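PDB 3KB2: SPBc2 prophage-derived uncharacterized protein yorR from Bacillus subtilis, which is of unknown function but may act as a dTMP kinase, and binds a phosphorylated guanosine diphosphate together with magnesium. Local coordinates for residues K14-V17 with A18-S22; A38-G41 with N42-F46; L85-I88 with E89-K93; P105-I108 with K109-R113. One frame throughout, in Å; residues are numbered along the deposited sequence.

The four contacts illustrate how one alpha-beta fold with a central parallel sheet uses helical turns and a helix start for different ends. Contact 1 is the nucleotide site itself: K14, S15 and T16 grip the phosphates and the magnesium ion. Contact 4 stands beside it, nearest atoms about 8 Å away, and brings the R111 side chain to about 5 Å from the bound nucleotide. Contacts 2 and 3 lie farther off, each with nearest atoms about 15 Å from contact 1, and they touch each other, F46 CZ lying 3.8 Å from F87 CD1. Contacts 3 and 4 sit on opposite sides of the chain's centre, their own centres about 33 Å apart.

Contact 1. Residues K14-V17 with A18-S22; sequences KSTV and AAKLS. With MG (magnesium ion), chain D; G3D (guanosine-3'-monophosphate-5'-diphosphate), chain C.
The guanine of the bound nucleotide brings C8 to T16, which lies beside K20 one turn along helix 14-25. There T16 OG1 comes to 3.4 Å from guanine C8, with the methyl CG2 of T16 close by. That methyl also touches K20, whose chain runs beside it, pointing the same way, and bends at its last torsion (chi4 53°) to set NZ 3.2 Å from T16 CG2. V17 and L21 likewise lie side by side, and V17 CG1 presses tightly on L21 CD1 at 3.4 Å. The regular helical bonds run from A18 N to K14 O through L21 N to V17 O. Phosphate binding fills the first turn. The backbone N of K14 donates to G3D O2B at 2.7 Å, and its NZ reaches the same oxygen after a chain bent at chi3 and chi4; NZ is held as well by P9 O. S15 N donates to O3B, while T16 uses both N and OG1 on O1A, the latter at 2.7 Å. S15 OG binds magnesium at 2.3 Å and is hydrogen-bonded to D61; G3D O3B and four waters complete six ligands. Two of those waters donate in turn to phosphate oxygens O2A and O1B. This is the P-loop arrangement, lysine then serine at a helix start. Backbone N-H groups, an ammonium and a metal all face the diphosphate, so its negative charge is probably well compensated, with the helix end likely contributing.

Contact 2. Residues A38-G41 with N42-F46; sequences AKSG and NEKLF
K44 reaches back from the first turn of helix 42-52 to S40, in the loop that precedes it. Its CB lies 3.4 Å from S40 OG, with G41 O slightly farther off. The next carbon, K44 CG, meets the S40 carbonyl, 3.3 Å from S40 O, and is close to the S40 hydroxyl as well. A bend at chi2 (-72°) then turns the remainder of the chain, CD to NZ, away from the loop, so the contact is made by the base of the lysine and not by its ammonium. The S40 hydroxyl that this lysine covers is hydrogen-bonded to L37 O, which fixes its direction. Beside this pair, one water ties the turn together. It donates to S40 O at 2.7 Å and to E43 OE1 at 2.9 Å, and accepts from K44 N at 3.1 Å, so a backbone N-H of the first turn is satisfied by solvent. The E43 chain, bent at chi2, curls its carboxylate back to that water. G41 occupies the N-cap position with a positive phi (105°), a region that glycine enters easily. Its own O opens the helical series by accepting from L45 N at 3.0 Å, in the carbonyl plane. The loop joins helix 35-38 to helix 42-52. A38 pairs its backbone with S78, on which L45 also packs, and N42 OD1 accepts from Q84 of helix 82-92, the helix on which F46 also rests.

Contact 3. Residues L85-I88 with E89-K93; sequences LRFI and EDKIK
L85 and E89 meet by van der Waals contact one turn apart, their side chains crossing at a slant. L85 CG lies 4.0 Å from E89 CD, and the aliphatic part of the glutamate runs back over its partner's carbonyl, with E89 CG 3.1 Å from L85 O. The first torsion, which puts CG beside the backbone N (chi1 -60°), directs it there. F87 and K91 touch more loosely, K91 CD approaching the ring obliquely, while I92 lays its branches near I88 O.

Backbone bonds follow the helix: E89 N, D90 N and K91 N donate in turn to L85 O, R86 O and F87 O. The next, I92 N to I88 O, is weak at 3.3 Å.

Polar side chains add further links. K93 NZ donates to D90 O at 3.1 Å, in the carbonyl plane on a lone pair, and forms a salt bridge with D90 OD1. A water bridges F87 O and D90 OD2, donating to both. The same water rests over one face of the F87 ring, offset toward its rim.

Charged ends go elsewhere: E89 OE2 is hydrogen-bonded to Y65 and to G140 N, and K91 NZ pairs with D54. Helix 82-92 packs on helix 64-70 through L85 and I88 and on helix 42-52 through F87 and I88, while I92 packs on strand 3-7.

Contact 4. Residues P105-I108 with K109-R113; sequences PSVI and KKRLR
V107 and R111 run side by side along helix 105-115, pointing the same way. V107 CG1 lies over one face of the R111 guanidinium, 3.4 Å above its plane and shifted toward the rim, 3.5 Å from R111 CZ. The arginine is extended from CG to NE, and its CG, set beside the backbone N (chi1 -64°), rides 3.3 Å from V107 O. I108 and L112, in contrast, cross at a slant. They touch through I108 CG2 and L112 CD1, 4.1 Å apart, and both side chains turn to I125 of helix 122-137. A third pairing joins P105 and K109. The lysine stretches back along the helix, its CG 3.0 Å from P105 O and its CE near P105 CB, so that its aliphatic length lies along P105. Four backbone bonds underlie all this, from K109 N to P105 O through L112 N to I108 O. A water links S106 O, to which it donates at 2.8 Å, with R113 NH2; it lies in the plane of that guanidinium, at its edge. K110 CA sits above one face of the same group. The V107 methyl flanks a charged group whose NH1 and NH2 are hydrogen-bonded elsewhere, to C11 O and T148 O. Two carbonyls thus fix the plane in which the arginine lies. C11 is itself part of the nucleotide pocket, and with the R111 side chain about 5 Å from the nucleotide its positive charge may favour the bound phosphates.

Contact 1. Residues K14-V17 with A18-S22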
loop_
_atom_site.group_PDB
_atom_site.type_symbol
_atom_site.label_atom_id
_atom_site.label_comp_id
_atom_site.label_asym_id
_atom_site.label_seq_id
_atom_site.Cartn_x
_atom_site.Cartn_y
_atom_site.Cartn_z
ATOM N N LYS A 14 -3.396 -17.095 3.195
ATOM C CA LYS A 14 -3.215 -17.559 1.821
ATOM C C LYS A 14 -1.881 -18.245 1.549
ATOM O O LYS A 14 -1.851 -19.386 1.091
ATOM C CB LYS A 14 -3.431 -16.403 0.833
ATOM C CG LYS A 14 -4.839 -15.818 0.921
ATOM C CD LYS A 14 -5.204 -14.979 -0.295
ATOM C CE LYS A 14 -4.150 -13.928 -0.586
ATOM N NZ LYS A 14 -3.879 -13.134 0.615
ATOM N N SER A 15 -0.780 -17.563 1.846
ATOM C CA SER A 15 0.547 -18.118 1.602
ATOM C C SER A 15 0.902 -19.312 2.475
ATOM O O SER A 15 1.638 -20.210 2.054
ATOM C CB SER A 15 1.584 -17.019 1.759
ATOM O OG SER A 15 1.412 -16.089 0.704
ATOM N N THR A 16 0.376 -19.309 3.695
ATOM C CA THR A 16 0.593 -20.393 4.648
ATOM C C THR A 16 -0.149 -21.610 4.096
ATOM O O THR A 16 0.424 -22.691 3.966
ATOM C CB THR A 16 0.018 -20.021 6.032
ATOM O OG1 THR A 16 0.641 -18.814 6.478
ATOM C CG2 THR A 16 0.282 -21.123 7.059
ATOM N N VAL A 17 -1.425 -21.428 3.762
ATOM C CA VAL A 17 -2.206 -22.534 3.219
ATOM C C VAL A 17 -1.496 -23.094 2.001
ATOM O O VAL A 17 -1.334 -24.303 1.870
ATOM C CB VAL A 17 -3.631 -22.091 2.825
ATOM C CG1 VAL A 17 -4.309 -23.176 2.001
ATOM C CG2 VAL A 17 -4.436 -21.830 4.074
ATOM N N ALA A 18 -1.061 -22.201 1.121
ATOM C CA ALA A 18 -0.363 -22.585 -0.097
ATOM C C ALA A 18 0.842 -23.483 0.202
ATOM O O ALA A 18 1.070 -24.497 -0.471
ATOM C CB ALA A 18 0.086 -21.335 -0.838
ATOM N N ALA A 19 1.616 -23.102 1.213
ATOM C CA ALA A 19 2.799 -23.860 1.602
ATOM C C ALA A 19 2.437 -25.239 2.144
ATOM O O ALA A 19 3.133 -26.218 1.886
ATOM C CB ALA A 19 3.590 -23.078 2.657
ATOM N N LYS A 20 1.349 -25.304 2.911
ATOM C CA LYS A 20 0.895 -26.559 3.503
ATOM C C LYS A 20 0.303 -27.487 2.429
ATOM O O LYS A 20 0.502 -28.708 2.468
ATOM C CB LYS A 20 -0.144 -26.273 4.603
ATOM C CG LYS A 20 0.399 -25.510 5.826
ATOM C CD LYS A 20 -0.723 -25.141 6.800
ATOM C CE LYS A 20 -0.225 -24.915 8.236
ATOM N NZ LYS A 20 0.890 -23.949 8.328
ATOM N N LEU A 21 -0.417 -26.909 1.470
ATOM C CA LEU A 21 -1.012 -27.696 0.396
ATOM C C LEU A 21 0.092 -28.220 -0.511
ATOM O O LEU A 21 0.034 -29.349 -0.989
ATOM C CB LEU A 21 -1.993 -26.841 -0.418
ATOM C CG LEU A 21 -3.276 -26.380 0.295
ATOM C CD1 LEU A 21 -4.042 -25.403 -0.598
ATOM C CD2 LEU A 21 -4.141 -27.585 0.643
ATOM N N SER A 22 1.111 -27.397 -0.724
ATOM C CA SER A 22 2.229 -27.765 -1.583
ATOM C C SER A 22 3.070 -28.903 -1.010
ATOM O O SER A 22 3.559 -29.762 -1.746
ATOM C CB SER A 22 3.117 -26.547 -1.823
ATOM O OG SER A 22 4.222 -26.882 -2.642
HETATM MG MG MG D . 0.907 -13.839 0.887
HETATM P PB G3D C . -1.389 -13.889 3.583
HETATM O O1B G3D C . -1.260 -12.369 3.452
HETATM O O2B G3D C . -2.686 -14.484 3.247
HETATM O O3B G3D C . -0.203 -14.585 2.662
HETATM P PA G3D C . 0.002 -15.545 5.466
HETATM O O3A G3D C . -0.964 -14.343 5.011
HETATM O O1A G3D C . -0.467 -16.836 4.988
HETATM O O2A G3D C . 1.433 -15.101 5.124
HETATM O "O5'" G3D C . -0.262 -15.557 7.107
HETATM C "C5'" G3D C . -0.267 -14.169 7.641
HETATM C "C4'" G3D C . 0.121 -14.564 9.148
HETATM O "O4'" G3D C . -0.866 -15.327 9.861
HETATM C "C3'" G3D C . 1.363 -15.246 9.397
HETATM O "O3'" G3D C . 2.072 -14.700 10.479
HETATM C "C2'" G3D C . 1.106 -16.779 9.498
HETATM O "O2'" G3D C . 1.971 -17.389 10.281
HETATM C "C1'" G3D C . -0.303 -16.510 10.439
HETATM N N9 G3D C . -1.088 -17.801 10.440
HETATM C C8 G3D C . -1.010 -18.746 9.427
HETATM N N7 G3D C . -1.891 -19.636 9.938
HETATM C C5 G3D C . -2.362 -19.358 11.223
HETATM C C6 G3D C . -3.162 -20.035 11.920
HETATM O O6 G3D C . -3.849 -21.101 11.854
HETATM N N1 G3D C . -3.497 -19.297 13.186
HETATM C C2 G3D C . -2.898 -18.170 13.330
HETATM N N2 G3D C . -3.305 -17.419 14.561
HETATM N N3 G3D C . -2.128 -17.424 12.554
HETATM C C4 G3D C . -1.862 -18.177 11.491
HETATM P P1 G3D C . 3.354 -14.256 10.482
HETATM O O4P G3D C . 4.262 -15.285 10.886
HETATM O O5P G3D C . 3.293 -13.150 11.648
HETATM O O6P G3D C . 3.825 -13.356 9.336
HETATM O O HOH W 1 2.174 -14.195 2.844
HETATM O O HOH W 2 -0.763 -14.059 -0.628
HETATM O O HOH W 3 2.799 -13.029 -0.126
HETATM O O HOH W 4 0.119 -11.758 1.240
#

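Contact 2. Residues A38-G41 with N42-F46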
loop_
_atom_site.group_PDB
_atom_site.type_symbol
_atom_site.label_atom_id
_atom_site.label_comp_id
_atom_site.label_asym_id
_atom_site.label_seq_id
_atom_site.Cartn_x
_atom_site.Cartn_y
_atom_site.Cartn_z
ATOM N N ALA A 38 1.096 -5.699 -13.429
ATOM C CA ALA A 38 -0.135 -4.939 -13.560
ATOM C C ALA A 38 0.095 -3.583 -14.200
ATOM O O ALA A 38 -0.756 -3.092 -14.933
ATOM C CB ALA A 38 -0.789 -4.772 -12.205
ATOM N N LYS A 39 1.250 -2.984 -13.931
ATOM C CA LYS A 39 1.572 -1.678 -14.489
ATOM C C LYS A 39 2.249 -1.724 -15.863
ATOM O O LYS A 39 2.633 -0.688 -16.394
ATOM C CB LYS A 39 2.454 -0.890 -13.508
ATOM C CG LYS A 39 3.621 -1.686 -12.931
ATOM C CD LYS A 39 4.856 -0.812 -12.611
ATOM C CE LYS A 39 4.625 0.168 -11.466
ATOM N NZ LYS A 39 5.824 1.028 -11.234
ATOM N N SER A 40 2.390 -2.913 -16.443
ATOM C CA SER A 40 3.031 -3.023 -17.751
ATOM C C SER A 40 2.025 -3.111 -18.911
ATOM O O SER A 40 2.401 -3.361 -20.065
ATOM C CB SER A 40 4.010 -4.211 -17.777
ATOM O OG SER A 40 3.359 -5.457 -17.618
ATOM N N GLY A 41 0.747 -2.893 -18.600
ATOM C CA GLY A 41 -0.283 -2.907 -19.631
ATOM C C GLY A 41 -1.178 -4.128 -19.688
ATOM O O GLY A 41 -0.798 -5.202 -19.246
ATOM N N ASN A 42 -2.364 -3.975 -20.263
ATOM C CA ASN A 42 -3.287 -5.093 -20.348
ATOM C C ASN A 42 -2.794 -6.303 -21.174
ATOM O O ASN A 42 -2.924 -7.446 -20.732
ATOM C CB ASN A 42 -4.655 -4.609 -20.847
ATOM C CG ASN A 42 -5.665 -5.737 -20.941
ATOM O OD1 ASN A 42 -5.643 -6.510 -21.892
ATOM N ND2 ASN A 42 -6.548 -5.844 -19.950
ATOM N N GLU A 43 -2.231 -6.061 -22.356
ATOM C CA GLU A 43 -1.717 -7.142 -23.201
ATOM C C GLU A 43 -0.744 -8.027 -22.402
ATOM O O GLU A 43 -0.844 -9.258 -22.418
ATOM C CB GLU A 43 -0.972 -6.573 -24.419
ATOM C CG GLU A 43 -1.730 -5.534 -25.270
ATOM C CD GLU A 43 -2.135 -4.259 -24.511
ATOM O OE1 GLU A 43 -1.280 -3.617 -23.853
ATOM O OE2 GLU A 43 -3.328 -3.894 -24.594
ATOM N N LYS A 44 0.213 -7.396 -21.726
ATOM C CA LYS A 44 1.178 -8.132 -20.924
ATOM C C LYS A 44 0.413 -8.871 -19.820
ATOM O O LYS A 44 0.702 -10.036 -19.535
ATOM C CB LYS A 44 2.197 -7.192 -20.256
ATOM C CG LYS A 44 3.095 -6.360 -21.177
ATOM C CD LYS A 44 4.147 -7.189 -21.887
ATOM C CE LYS A 44 5.011 -6.329 -22.806
ATOM N NZ LYS A 44 5.969 -7.175 -23.581
ATOM N N LEU A 45 -0.561 -8.188 -19.209
ATOM C CA LEU A 45 -1.358 -8.752 -18.111
ATOM C C LEU A 45 -2.085 -10.019 -18.516
ATOM O O LEU A 45 -1.931 -11.066 -17.889
ATOM C CB LEU A 45 -2.387 -7.728 -17.600
ATOM C CG LEU A 45 -3.295 -8.110 -16.421
ATOM C CD1 LEU A 45 -2.491 -8.255 -15.141
ATOM C CD2 LEU A 45 -4.354 -7.035 -16.244
ATOM N N PHE A 46 -2.879 -9.912 -19.568
ATOM C CA PHE A 46 -3.651 -11.041 -20.063
ATOM C C PHE A 46 -2.772 -12.214 -20.484
ATOM O O PHE A 46 -3.087 -13.374 -20.202
ATOM C CB PHE A 46 -4.511 -10.602 -21.245
ATOM C CG PHE A 46 -5.343 -11.702 -21.815
ATOM C CD1 PHE A 46 -6.352 -12.292 -21.055
ATOM C CD2 PHE A 46 -5.110 -12.165 -23.103
ATOM C CE1 PHE A 46 -7.114 -13.334 -21.573
ATOM C CE2 PHE A 46 -5.866 -13.204 -23.631
ATOM C CZ PHE A 46 -6.869 -13.791 -22.869
HETATM O O HOH W 5 0.927 -4.361 -22.121
#

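Contact 3. Residues L85-I88 with E89-K93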
loop_
_atom_site.group_PDB
_atom_site.type_symbol
_atom_site.label_atom_id
_atom_site.label_comp_id
_atom_site.label_asym_id
_atom_site.label_seq_id
_atom_site.Cartn_x
_atom_site.Cartn_y
_atom_site.Cartn_z
ATOM N N LEU A 85 -11.555 -12.172 -18.644
ATOM C CA LEU A 85 -11.829 -12.895 -17.410
ATOM C C LEU A 85 -12.682 -14.115 -17.720
ATOM O O LEU A 85 -12.407 -15.217 -17.261
ATOM C CB LEU A 85 -12.571 -12.002 -16.411
ATOM C CG LEU A 85 -13.093 -12.725 -15.161
ATOM C CD1 LEU A 85 -11.924 -13.263 -14.362
ATOM C CD2 LEU A 85 -13.927 -11.771 -14.311
ATOM N N ARG A 86 -13.726 -13.909 -18.505
ATOM C CA ARG A 86 -14.621 -14.986 -18.874
ATOM C C ARG A 86 -13.854 -16.056 -19.658
ATOM O O ARG A 86 -14.103 -17.245 -19.512
ATOM C CB ARG A 86 -15.764 -14.398 -19.698
ATOM C CG ARG A 86 -16.816 -15.364 -20.159
ATOM C CD ARG A 86 -17.988 -14.599 -20.757
ATOM N NE ARG A 86 -17.583 -13.717 -21.852
ATOM C CZ ARG A 86 -17.776 -12.399 -21.866
ATOM N NH1 ARG A 86 -18.368 -11.797 -20.841
ATOM N NH2 ARG A 86 -17.388 -11.682 -22.912
ATOM N N PHE A 87 -12.906 -15.629 -20.480
ATOM C CA PHE A 87 -12.112 -16.564 -21.267
ATOM C C PHE A 87 -11.253 -17.441 -20.358
ATOM O O PHE A 87 -11.192 -18.652 -20.530
ATOM C CB PHE A 87 -11.240 -15.781 -22.256
ATOM C CG PHE A 87 -10.313 -16.631 -23.070
ATOM C CD1 PHE A 87 -9.027 -16.901 -22.624
ATOM C CD2 PHE A 87 -10.722 -17.153 -24.289
ATOM C CE1 PHE A 87 -8.157 -17.681 -23.382
ATOM C CE2 PHE A 87 -9.859 -17.935 -25.057
ATOM C CZ PHE A 87 -8.572 -18.198 -24.601
ATOM N N ILE A 88 -10.598 -16.826 -19.381
ATOM C CA ILE A 88 -9.742 -17.571 -18.452
ATOM C C ILE A 88 -10.523 -18.566 -17.603
ATOM O O ILE A 88 -10.051 -19.670 -17.345
ATOM C CB ILE A 88 -8.973 -16.618 -17.526
ATOM C CG1 ILE A 88 -7.983 -15.802 -18.361
ATOM C CG2 ILE A 88 -8.236 -17.396 -16.461
ATOM C CD1 ILE A 88 -7.366 -14.663 -17.590
ATOM N N GLU A 89 -11.717 -18.174 -17.177
ATOM C CA GLU A 89 -12.559 -19.048 -16.368
ATOM C C GLU A 89 -12.964 -20.295 -17.151
ATOM O O GLU A 89 -12.841 -21.417 -16.665
ATOM C CB GLU A 89 -13.806 -18.294 -15.912
ATOM C CG GLU A 89 -13.490 -17.069 -15.066
ATOM C CD GLU A 89 -14.734 -16.358 -14.603
ATOM O OE1 GLU A 89 -15.567 -16.015 -15.469
ATOM O OE2 GLU A 89 -14.876 -16.132 -13.381
ATOM N N ASP A 90 -13.452 -20.096 -18.368
ATOM C CA ASP A 90 -13.864 -21.220 -19.192
ATOM C C ASP A 90 -12.672 -22.145 -19.435
ATOM O O ASP A 90 -12.801 -23.369 -19.473
ATOM C CB ASP A 90 -14.415 -20.716 -20.528
ATOM C CG ASP A 90 -14.736 -21.848 -21.487
ATOM O OD1 ASP A 90 -15.710 -22.593 -21.238
ATOM O OD2 ASP A 90 -14.006 -21.997 -22.488
ATOM N N LYS A 91 -11.502 -21.551 -19.580
ATOM C CA LYS A 91 -10.304 -22.322 -19.835
ATOM C C LYS A 91 -9.836 -23.247 -18.686
ATOM O O LYS A 91 -9.167 -24.256 -18.934
ATOM C CB LYS A 91 -9.186 -21.362 -20.241
ATOM C CG LYS A 91 -7.878 -22.031 -20.584
ATOM C CD LYS A 91 -6.906 -21.046 -21.191
ATOM C CE LYS A 91 -5.593 -21.737 -21.467
ATOM N NZ LYS A 91 -4.681 -20.954 -22.329
ATOM N N ILE A 92 -10.195 -22.929 -17.444
ATOM C CA ILE A 92 -9.763 -23.736 -16.301
ATOM C C ILE A 92 -10.902 -24.235 -15.423
ATOM O O ILE A 92 -10.665 -24.747 -14.331
ATOM C CB ILE A 92 -8.815 -22.927 -15.400
ATOM C CG1 ILE A 92 -9.618 -21.868 -14.636
ATOM C CG2 ILE A 92 -7.730 -22.259 -16.254
ATOM C CD1 ILE A 92 -8.800 -20.992 -13.712
ATOM N N LYS A 93 -12.134 -24.075 -15.890
ATOM C CA LYS A 93 -13.305 -24.493 -15.128
ATOM C C LYS A 93 -13.313 -25.983 -14.793
ATOM O O LYS A 93 -13.855 -26.384 -13.767
ATOM C CB LYS A 93 -14.582 -24.130 -15.903
ATOM C CG LYS A 93 -14.787 -24.907 -17.207
ATOM C CD LYS A 93 -15.789 -24.218 -18.144
ATOM C CE LYS A 93 -16.098 -25.080 -19.363
ATOM N NZ LYS A 93 -14.861 -25.624 -19.994
HETATM O O HOH W 6 -11.496 -20.505 -22.874
#

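Contact 4. Residues P105-I108 with K109-R113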
loop_
_atom_site.group_PDB
_atom_site.type_symbol
_atom_site.label_atom_id
_atom_site.label_comp_id
_atom_site.label_asym_id
_atom_site.label_seq_id
_atom_site.Cartn_x
_atom_site.Cartn_y
_atom_site.Cartn_z
ATOM N N PRO A 105 -13.412 -7.538 9.322
ATOM C CA PRO A 105 -12.506 -6.383 9.267
ATOM C C PRO A 105 -11.715 -6.237 10.559
ATOM O O PRO A 105 -10.521 -5.939 10.546
ATOM C CB PRO A 105 -13.455 -5.207 9.042
ATOM C CG PRO A 105 -14.553 -5.820 8.242
ATOM C CD PRO A 105 -14.780 -7.142 8.944
ATOM N N SER A 106 -12.392 -6.445 11.680
ATOM C CA SER A 106 -11.738 -6.344 12.976
ATOM C C SER A 106 -10.545 -7.297 13.045
ATOM O O SER A 106 -9.463 -6.901 13.462
ATOM C CB SER A 106 -12.736 -6.665 14.087
ATOM O OG SER A 106 -12.055 -6.896 15.304
ATOM N N VAL A 107 -10.751 -8.543 12.619
ATOM C CA VAL A 107 -9.702 -9.557 12.622
ATOM C C VAL A 107 -8.539 -9.184 11.718
ATOM O O VAL A 107 -7.370 -9.369 12.067
ATOM C CB VAL A 107 -10.250 -10.908 12.148
ATOM C CG1 VAL A 107 -9.185 -11.992 12.279
ATOM C CG2 VAL A 107 -11.485 -11.267 12.953
ATOM N N ILE A 108 -8.868 -8.671 10.543
ATOM C CA ILE A 108 -7.858 -8.263 9.584
ATOM C C ILE A 108 -7.045 -7.118 10.164
ATOM O O ILE A 108 -5.824 -7.145 10.151
ATOM C CB ILE A 108 -8.518 -7.805 8.257
ATOM C CG1 ILE A 108 -9.240 -8.990 7.615
ATOM C CG2 ILE A 108 -7.476 -7.195 7.317
ATOM C CD1 ILE A 108 -8.347 -10.184 7.372
ATOM N N LYS A 109 -7.732 -6.110 10.678
ATOM C CA LYS A 109 -7.043 -4.972 11.248
ATOM C C LYS A 109 -6.086 -5.404 12.354
ATOM O O LYS A 109 -4.972 -4.884 12.461
ATOM C CB LYS A 109 -8.067 -3.971 11.760
ATOM C CG LYS A 109 -8.887 -3.377 10.628
ATOM C CD LYS A 109 -10.051 -2.570 11.145
ATOM C CE LYS A 109 -10.978 -2.168 10.014
ATOM N NZ LYS A 109 -12.129 -1.389 10.537
ATOM N N LYS A 110 -6.515 -6.367 13.164
ATOM C CA LYS A 110 -5.682 -6.884 14.249
ATOM C C LYS A 110 -4.404 -7.525 13.690
ATOM O O LYS A 110 -3.307 -7.277 14.168
ATOM C CB LYS A 110 -6.458 -7.933 15.059
ATOM C CG LYS A 110 -5.718 -8.435 16.292
ATOM C CD LYS A 110 -5.693 -9.958 16.362
ATOM C CE LYS A 110 -7.085 -10.559 16.464
ATOM N NZ LYS A 110 -7.769 -10.091 17.704
ATOM N N ARG A 111 -4.549 -8.352 12.670
ATOM C CA ARG A 111 -3.394 -9.009 12.101
ATOM C C ARG A 111 -2.424 -8.016 11.491
ATOM O O ARG A 111 -1.230 -8.275 11.448
ATOM C CB ARG A 111 -3.853 -10.050 11.082
ATOM C CG ARG A 111 -4.665 -11.153 11.740
ATOM C CD ARG A 111 -5.135 -12.203 10.763
ATOM N NE ARG A 111 -5.888 -13.230 11.470
ATOM C CZ ARG A 111 -6.700 -14.102 10.886
ATOM N NH1 ARG A 111 -6.871 -14.080 9.568
ATOM N NH2 ARG A 111 -7.356 -14.981 11.633
ATOM N N LEU A 112 -2.935 -6.882 11.026
ATOM C CA LEU A 112 -2.094 -5.831 10.439
ATOM C C LEU A 112 -1.302 -5.126 11.540
ATOM O O LEU A 112 -0.120 -4.828 11.377
ATOM C CB LEU A 112 -2.965 -4.819 9.686
ATOM C CG LEU A 112 -3.560 -5.329 8.362
ATOM C CD1 LEU A 112 -4.561 -4.335 7.794
ATOM C CD2 LEU A 112 -2.426 -5.558 7.387
ATOM N N ARG A 113 -1.960 -4.866 12.666
ATOM C CA ARG A 113 -1.295 -4.227 13.786
ATOM C C ARG A 113 -0.129 -5.098 14.221
ATOM O O ARG A 113 1.007 -4.643 14.269
ATOM C CB ARG A 113 -2.250 -4.047 14.964
ATOM C CG ARG A 113 -3.298 -2.971 14.778
ATOM C CD ARG A 113 -3.929 -2.586 16.115
ATOM N NE ARG A 113 -4.784 -3.624 16.689
ATOM C CZ ARG A 113 -6.035 -3.881 16.305
ATOM N NH1 ARG A 113 -6.603 -3.176 15.330
ATOM N NH2 ARG A 113 -6.736 -4.833 16.920
HETATM O O HOH W 7 -9.305 -5.025 15.522
#